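Local coordinates for Arf-GAP with coiled-coil, ANK repeat and PH domain-containing protein 2 (Homo sapiens, PDB 6IF3), which acts as a GTPase-activating protein for the small GTPase ARF6 and needs its ankyrin repeats, the part present here, to interact with RAB35, at residues 130-133 with 134-137. Sequence-based numbering, arbitrary orientation.
Sequences LRLA and RMNE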
ATOM      1  N   LEU A 130      -1.045  -4.584   3.589  1.00 13.84           N
ATOM      2  CA  LEU A 130       0.004  -5.518   3.168  1.00 13.87           C
ATOM      3  C   LEU A 130       1.132  -4.769   2.465  1.00 15.23           C
ATOM      4  O   LEU A 130       2.300  -5.045   2.739  1.00 18.33           O
ATOM      5  CB  LEU A 130      -0.567  -6.601   2.226  1.00 15.69           C
ATOM      6  CG  LEU A 130      -1.506  -7.605   2.898  1.00 14.90           C
ATOM      7  CD1 LEU A 130      -2.235  -8.478   1.867  1.00 15.48           C
ATOM      8  CD2 LEU A 130      -0.731  -8.530   3.829  1.00 15.14           C
ATOM      9  N   ARG A 131       0.802  -3.819   1.583  1.00 15.49           N
ATOM     10  CA  ARG A 131       1.831  -3.107   0.841  0.56 16.09           C
ATOM     11  C   ARG A 131       2.617  -2.177   1.750  1.00 15.79           C
ATOM     12  O   ARG A 131       3.818  -2.075   1.614  1.00 18.88           O
ATOM     13  CB  ARG A 131       1.216  -2.321  -0.318  0.56 17.91           C
ATOM     14  CG  ARG A 131       0.628  -3.217  -1.397  0.56 20.01           C
ATOM     15  CD  ARG A 131       1.339  -3.085  -2.730  0.56 21.14           C
ATOM     16  NE  ARG A 131       0.892  -4.087  -3.697  0.56 23.64           N
ATOM     17  CZ  ARG A 131       0.131  -3.825  -4.758  0.56 28.50           C
ATOM     18  NH1 ARG A 131      -0.276  -2.595  -4.989  0.56 28.89           N
ATOM     19  NH2 ARG A 131      -0.222  -4.794  -5.589  0.56 31.79           N
ATOM     20  N   LEU A 132       1.942  -1.511   2.689  1.00 15.38           N
ATOM     21  CA  LEU A 132       2.682  -0.588   3.579  1.00 16.83           C
ATOM     22  C   LEU A 132       3.581  -1.362   4.562  1.00 13.32           C
ATOM     23  O   LEU A 132       4.675  -0.908   4.915  1.00 17.48           O
ATOM     24  CB  LEU A 132       1.727   0.336   4.321  1.00 19.98           C
ATOM     25  CG  LEU A 132       1.082   1.329   3.323  1.00 21.14           C
ATOM     26  CD1 LEU A 132       0.281   2.363   4.071  1.00 27.09           C
ATOM     27  CD2 LEU A 132       2.100   2.008   2.351  1.00 26.21           C
ATOM     28  N   ALA A 133       3.146  -2.560   4.957  1.00 16.65           N
ATOM     29  CA  ALA A 133       4.030  -3.416   5.763  1.00 15.37           C
ATOM     30  C   ALA A 133       5.250  -3.888   4.964  1.00 14.58           C
ATOM     31  O   ALA A 133       6.350  -3.988   5.520  1.00 17.09           O
ATOM     32  CB  ALA A 133       3.255  -4.599   6.301  1.00 15.37           C
ATOM     33  N   ARG A 134       5.067  -4.173   3.671  1.00 14.85           N
ATOM     34  CA  ARG A 134       6.194  -4.498   2.801  1.00 16.08           C
ATOM     35  C   ARG A 134       7.145  -3.308   2.676  1.00 16.46           C
ATOM     36  O   ARG A 134       8.346  -3.482   2.665  1.00 18.44           O
ATOM     37  CB  ARG A 134       5.729  -4.934   1.408  1.00 19.86           C
ATOM     38  CG  ARG A 134       4.980  -6.265   1.415  1.00 28.14           C
ATOM     39  CD  ARG A 134       4.934  -6.939   0.029  1.00 36.19           C
ATOM     40  NE  ARG A 134       4.211  -8.211   0.052  1.00 34.73           N
ATOM     41  CZ  ARG A 134       4.338  -9.162  -0.869  1.00 32.74           C
ATOM     42  NH1 ARG A 134       5.197  -9.012  -1.872  1.00 30.16           N
ATOM     43  NH2 ARG A 134       3.639 -10.286  -0.763  1.00 35.91           N
ATOM     44  N   MET A 135       6.596  -2.102   2.557  1.00 17.71           N
ATOM     45  CA  MET A 135       7.430  -0.912   2.480  1.00 18.14           C
ATOM     46  C   MET A 135       8.324  -0.805   3.733  1.00 18.51           C
ATOM     47  O   MET A 135       9.509  -0.498   3.630  1.00 19.43           O
ATOM     48  CB  MET A 135       6.540   0.330   2.322  1.00 18.42           C
ATOM     49  CG  MET A 135       7.322   1.611   2.094  1.00 23.20           C
ATOM     50  SD  MET A 135       6.242   3.059   2.048  1.00 26.68           S
ATOM     51  CE  MET A 135       5.457   2.867   0.466  1.00 30.59           C
ATOM     52  N   ASN A 136       7.745  -1.080   4.900  1.00 18.11           N
ATOM     53  CA  ASN A 136       8.512  -1.117   6.140  1.00 18.35           C
ATOM     54  C   ASN A 136       9.599  -2.185   6.092  1.00 20.62           C
ATOM     55  O   ASN A 136      10.716  -1.948   6.544  1.00 22.23           O
ATOM     56  CB  ASN A 136       7.603  -1.369   7.339  1.00 19.73           C
ATOM     57  CG  ASN A 136       6.815  -0.126   7.726  1.00 19.83           C
ATOM     58  OD1 ASN A 136       7.114   0.976   7.252  1.00 22.55           O
ATOM     59  ND2 ASN A 136       5.830  -0.290   8.607  1.00 21.46           N
ATOM     60  N   GLU A 137       9.268  -3.339   5.529  1.00 20.04           N
ATOM     61  CA  GLU A 137      10.288  -4.403   5.366  1.00 23.84           C
ATOM     62  C   GLU A 137      11.436  -3.910   4.508  1.00 25.58           C
ATOM     63  O   GLU A 137      12.622  -4.096   4.839  1.00 28.16           O
ATOM     64  CB  GLU A 137       9.676  -5.651   4.736  1.00 23.41           C
ATOM     65  CG  GLU A 137       8.606  -6.328   5.565  1.00 26.91           C
ATOM     66  CD  GLU A 137       8.113  -7.621   4.918  1.00 34.55           C
ATOM     67  OE1 GLU A 137       8.657  -8.005   3.859  1.00 34.71           O
ATOM     68  OE2 GLU A 137       7.211  -8.271   5.492  1.00 36.24           O
TER
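Leu132 and Met135 lie side by side one turn apart on helix 124-141, the second helix of the third ankyrin repeat, and point the same way. Their methyl ends do the touching, with Leu132 CD2 3.9 Å from Met135 CE. With chi1 at -174°, Met135 swings CG away from its own amide nitrogen. The chain stays extended to SD, and the bend at chi3, -73°, then brings CE to the leucine. Each also packs against an aromatic side chain of the chain of another protein, and Leu132 reaches Ile157 and Asp160 of helix 157-161 in its own chain. In this assembly the pair lies at the interface with the other protein, consistent with the ankyrin repeats being needed for RAB35 binding.

Four i to i+4 backbone bonds run through these two turns of alpha-helix. The first runs from Arg134 N to Leu130 O at 3.0 Å. Arg134 CG lies 3.2 Å from the same oxygen, Leu130 O. That oxygen also accepts a bond from Gln104 NE2, and Gln104 OE1 takes Arg134 NE. One glutamine of the preceding repeat therefore bonds both the Leu130 carbonyl and the side chain of Arg134. In one of its two modelled conformers, Arg131 bonds through NH1 to the backbone of the other protein's chain.

Further along, Asn136 N donates to Leu132 O at 3.1 Å. The amide of Asn136 turns its flat face to this oxygen, with CG 3.6 Å from Leu132 O, while OD1 is engaged by Gln155 N. Glu137 runs out extended beyond CG, and OE1 meets His105 NE2. At its base, Glu137 CG rests 3.3 Å from Ala133 O, the oxygen that accepts Glu137 N at 3.0 Å.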